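PDB 3DGT: endo-1,3-beta-glucanase from Streptomyces sioyaensis, which hydrolyses internal 1,3-beta-glycosidic bonds of 1,3-beta-glucans, this chain being its glycoside hydrolase family 16 catalytic domain. Local coordinates for residues Q135-V140 against C169-G174; A157-G162 against Q216-N221. All coordinates share one frame; numbering follows the deposited sequence.

Contact 1 and contact 2 meet around the end of strand 155-160, with their centres about 10 Å apart and their segments alternating along the chain. The disulfide Cys161 SG–Cys169 SG (2.0 Å) ties 157-162 to 169-174, and beside it Glu171 OE2 accepts a probable hydrogen bond of 2.9 Å from Cys161 N. Contact 1 joins loops outside the strands, whereas contact 2 lies between strands inside the sandwich. His160 and Trp137 bring both close to strand 142-144, where the family 16 E-x-D-x-x-E sequence signature begins at Glu142, a motif that in this family carries the catalytic carboxylates, so the active site probably lies here. The magnesium site of Asp16, Gly66 and Asp269 is remote from both.

Contact 1. Residues Q135-V140 against C169-G174; sequences QNWPGV and CNETSG
Two loops of the family 16 sandwich, each turned by a cis peptide, meet where Trp137 and Pro138 face Glu171 and Thr172. The cis bonds precede Pro138 and Thr172, and the second is a non-proline one. In 135-140 the cis link folds proline back on its neighbour: Pro138 CB lies 3.5 Å above the centre of the Trp137 ring. Trp137 CG is anti to the backbone nitrogen (chi1 -168°), which carries the six-membered end of the indole toward the other loop, while NE1 is hydrogen-bonded to Glu142 OE1. There Trp137 CH2 comes within 3.6 Å of Glu171 OE1 in an oblique approach, ring and carboxylate planes 74° apart. The methyl Thr172 CG2 sits at the ring edge, near its plane, 4.3 Å from Trp137 CH2. Pro138 adds a second apolar touch, its CG 4.0 Å from Glu171 CG, the two side chains running past each other in opposite senses. Glu171 follows Asn170 in a G1 beta bulge, and its chain is bent at chi2 (-63°), which turns OE1 toward the indole and leaves CG against Pro138. OE2 is engaged by Cys161 N, and the neighbouring Thr172 O takes a hydrogen bond from His160 NE2. With an alanine in place of Glu171, Cys161 N would probably lose that acceptor and a gap would open beside Trp137 and Pro138. No hydrogen bond joins the two loops directly: their own contact is one of fit between rings, methyl and methylene, while polar ties run to neighbouring segments, where a backbone N-H satisfies one oxygen, OE2, of the buried carboxylate.

Contact 2. Residues A157-G162 against Q216-N221; sequences ATMHCG and QTVTAN
This is a buried, face-to-face contact between two strands that share no backbone hydrogen bond: Met159 and Ala157 of strand 155-160 look across at Val218 and Gln216 of strand 213-219. The CA atoms of Ala157 and Gln216 are 6.8 Å apart, those of Met159 and Val218 7.4 Å. Both strands run in the same general direction, and side chains two residues apart meet in the space between. Met159 does most of the bridging. Its chain is fully extended, with chi1 at 178°, and reaches obliquely across Val218, so that both branches of the valine touch it: CG2 lies 4.0 Å from Met159 CB, and CG1 3.8 Å from Met159 SD. Helix 225-232 closes round the same methionine with Trp228, Ala231 and Thr232. The arrangement is that of the beta-jelly-roll sandwich of family 16. Strand 155-160 belongs to one layer, hydrogen-bonded to strands 142-144 and 175-179, and strand 213-219 to the other, where it pairs with 205-210. Alternation along strand 155-160 follows from this: Ala157 and Met159 point into the interior, while Thr158 points away from it and touches Asp144. At the other end of the contact Gln216 offers only aliphatic surface, its CG 4.1 Å from Ala157 O, because a bend at chi2 (69°) turns the amide aside to a weak hydrogen bond of 2.8 Å from Gln216 NE2 to Thr217 O. After Thr219 the strand gives way to a 3-10 segment, whose start is spanned by Thr219 OG1 donating to Asn221 OD1 at 2.6 Å, the donor tilted 32° from the carbonyl plane.

Contact 1. Residues Q135-V140 against C169-G174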
# COMPACT_ATOMS: atom_id res chain seq x y z
N GLN A 135 -5.98 -16.26 -5.95
CA GLN A 135 -6.26 -17.38 -5.05
C GLN A 135 -5.02 -17.93 -4.36
O GLN A 135 -5.05 -19.02 -3.77
CB GLN A 135 -6.94 -18.52 -5.82
CG GLN A 135 -8.24 -18.11 -6.53
CD GLN A 135 -9.39 -17.82 -5.57
OE1 GLN A 135 -9.32 -18.09 -4.37
NE2 GLN A 135 -10.47 -17.25 -6.11
N ASN A 136 -3.92 -17.17 -4.42
CA ASN A 136 -2.63 -17.63 -3.92
C ASN A 136 -2.03 -16.76 -2.81
O ASN A 136 -0.82 -16.71 -2.64
CB ASN A 136 -1.63 -17.84 -5.08
CG ASN A 136 -1.58 -16.65 -6.04
OD1 ASN A 136 -2.16 -15.60 -5.79
ND2 ASN A 136 -0.88 -16.82 -7.16
N TRP A 137 -2.90 -16.11 -2.03
CA TRP A 137 -2.50 -15.38 -0.83
C TRP A 137 -2.50 -16.32 0.38
O TRP A 137 -3.42 -17.11 0.54
CB TRP A 137 -3.48 -14.23 -0.58
CG TRP A 137 -3.02 -13.24 0.47
CD1 TRP A 137 -2.34 -12.07 0.24
CD2 TRP A 137 -3.17 -13.35 1.90
NE1 TRP A 137 -2.06 -11.45 1.44
CE2 TRP A 137 -2.56 -12.21 2.47
CE3 TRP A 137 -3.76 -14.30 2.75
CZ2 TRP A 137 -2.53 -11.98 3.85
CZ3 TRP A 137 -3.73 -14.07 4.12
CH2 TRP A 137 -3.11 -12.93 4.65
N PRO A 138 -1.49 -16.20 1.28
CA PRO A 138 -0.37 -15.26 1.30
C PRO A 138 0.90 -15.79 0.66
O PRO A 138 1.91 -15.10 0.66
CB PRO A 138 -0.14 -15.08 2.80
CG PRO A 138 -0.39 -16.46 3.35
CD PRO A 138 -1.49 -17.04 2.49
N GLY A 139 0.86 -17.01 0.11
CA GLY A 139 2.08 -17.66 -0.36
C GLY A 139 2.81 -16.86 -1.42
O GLY A 139 4.04 -16.91 -1.53
N VAL A 140 2.06 -16.11 -2.22
CA VAL A 140 2.61 -15.34 -3.34
C VAL A 140 3.42 -14.12 -2.88
O VAL A 140 4.20 -13.55 -3.66
CB VAL A 140 1.46 -14.90 -4.30
CG1 VAL A 140 0.60 -13.81 -3.67
CG2 VAL A 140 2.00 -14.46 -5.65
N CYS A 169 5.05 -16.86 8.82
CA CYS A 169 4.77 -15.44 8.79
C CYS A 169 3.64 -15.01 9.73
O CYS A 169 3.17 -13.88 9.67
CB CYS A 169 4.57 -14.99 7.34
SG CYS A 169 5.96 -15.60 6.28
N ASN A 170 3.24 -15.92 10.63
CA ASN A 170 2.28 -15.60 11.69
C ASN A 170 1.02 -14.96 11.13
O ASN A 170 0.59 -13.90 11.58
CB ASN A 170 2.95 -14.69 12.74
CG ASN A 170 2.07 -14.44 13.97
OD1 ASN A 170 1.22 -15.26 14.32
ND2 ASN A 170 2.29 -13.32 14.64
N GLU A 171 0.43 -15.59 10.12
CA GLU A 171 -0.74 -15.02 9.46
C GLU A 171 -1.98 -15.15 10.34
O GLU A 171 -2.14 -16.16 11.03
CB GLU A 171 -0.93 -15.65 8.08
CG GLU A 171 0.26 -15.43 7.14
CD GLU A 171 0.49 -13.96 6.81
OE1 GLU A 171 -0.43 -13.15 7.02
OE2 GLU A 171 1.60 -13.62 6.32
N THR A 172 -2.88 -14.17 10.33
CA THR A 172 -2.91 -13.06 9.37
C THR A 172 -2.21 -11.78 9.82
O THR A 172 -2.30 -10.75 9.15
CB THR A 172 -4.36 -12.67 9.04
OG1 THR A 172 -5.05 -12.32 10.25
CG2 THR A 172 -5.09 -13.82 8.33
N SER A 173 -1.52 -11.83 10.96
CA SER A 173 -0.76 -10.68 11.42
C SER A 173 0.39 -10.35 10.48
O SER A 173 0.66 -9.18 10.22
CB SER A 173 -0.25 -10.90 12.84
OG SER A 173 -1.33 -11.08 13.73
N GLY A 174 1.05 -11.37 9.94
CA GLY A 174 2.24 -11.15 9.12
C GLY A 174 3.42 -10.78 9.99
O GLY A 174 3.31 -10.72 11.21

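Contact 2. Residues A157-G162 against Q216-N221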
# COMPACT_ATOMS: atom_id res chain seq x y z
N ALA A 157 3.91 -1.50 8.80
CA ALA A 157 4.58 -2.13 7.65
C ALA A 157 4.72 -3.60 7.94
O ALA A 157 5.07 -3.99 9.06
CB ALA A 157 5.94 -1.52 7.42
N THR A 158 4.44 -4.43 6.94
CA THR A 158 4.26 -5.86 7.16
C THR A 158 4.64 -6.67 5.93
O THR A 158 4.33 -6.28 4.80
CB THR A 158 2.78 -6.18 7.48
OG1 THR A 158 2.29 -5.28 8.49
CG2 THR A 158 2.64 -7.59 7.98
N MET A 159 5.27 -7.83 6.15
CA MET A 159 5.34 -8.85 5.10
C MET A 159 4.41 -10.01 5.39
O MET A 159 4.41 -10.55 6.50
CB MET A 159 6.76 -9.38 4.90
CG MET A 159 6.84 -10.47 3.85
SD MET A 159 8.55 -10.86 3.47
CE MET A 159 8.33 -12.09 2.18
N HIS A 160 3.64 -10.39 4.38
CA HIS A 160 2.81 -11.59 4.43
C HIS A 160 3.40 -12.65 3.52
O HIS A 160 3.92 -12.34 2.45
CB HIS A 160 1.37 -11.26 4.05
CG HIS A 160 0.66 -10.42 5.06
ND1 HIS A 160 0.58 -9.04 4.99
CD2 HIS A 160 0.01 -10.77 6.20
CE1 HIS A 160 -0.10 -8.59 6.03
NE2 HIS A 160 -0.46 -9.62 6.78
N CYS A 161 3.31 -13.91 3.96
CA CYS A 161 3.96 -15.03 3.29
C CYS A 161 3.51 -16.36 3.87
O CYS A 161 2.81 -16.41 4.89
CB CYS A 161 5.50 -14.90 3.36
SG CYS A 161 6.19 -14.14 4.88
N GLY A 162 3.90 -17.45 3.20
CA GLY A 162 3.72 -18.78 3.74
C GLY A 162 2.30 -19.27 3.63
O GLY A 162 1.71 -19.26 2.54
N GLN A 216 10.86 -1.88 10.58
CA GLN A 216 10.66 -3.31 10.44
C GLN A 216 11.63 -3.88 9.43
O GLN A 216 11.79 -3.34 8.34
CB GLN A 216 9.22 -3.64 10.02
CG GLN A 216 8.96 -5.14 9.76
CD GLN A 216 9.01 -5.98 11.04
OE1 GLN A 216 8.37 -5.64 12.03
NE2 GLN A 216 9.78 -7.07 11.01
N THR A 217 12.29 -4.96 9.82
CA THR A 217 13.14 -5.72 8.92
C THR A 217 12.67 -7.17 8.91
O THR A 217 12.31 -7.73 9.96
CB THR A 217 14.63 -5.64 9.30
OG1 THR A 217 15.00 -4.28 9.56
CG2 THR A 217 15.52 -6.18 8.18
N VAL A 218 12.68 -7.76 7.73
CA VAL A 218 12.34 -9.17 7.54
C VAL A 218 13.53 -9.80 6.84
O VAL A 218 14.07 -9.23 5.90
CB VAL A 218 11.05 -9.34 6.69
CG1 VAL A 218 10.64 -10.81 6.59
CG2 VAL A 218 9.90 -8.51 7.28
N THR A 219 13.98 -10.96 7.32
CA THR A 219 15.08 -11.66 6.65
C THR A 219 14.64 -13.03 6.18
O THR A 219 13.74 -13.64 6.75
CB THR A 219 16.33 -11.79 7.55
OG1 THR A 219 15.99 -12.54 8.72
CG2 THR A 219 16.86 -10.43 7.96
N ALA A 220 15.31 -13.52 5.13
CA ALA A 220 14.94 -14.77 4.47
C ALA A 220 14.96 -15.96 5.40
O ALA A 220 14.19 -16.90 5.21
CB ALA A 220 15.84 -15.02 3.28
N ASN A 221 15.83 -15.93 6.41
CA ASN A 221 15.99 -17.07 7.29
C ASN A 221 14.86 -17.18 8.32
O ASN A 221 14.85 -18.12 9.14
CB ASN A 221 17.36 -17.04 7.97
CG ASN A 221 17.57 -15.80 8.79
OD1 ASN A 221 17.37 -14.68 8.31
ND2 ASN A 221 17.98 -15.98 10.03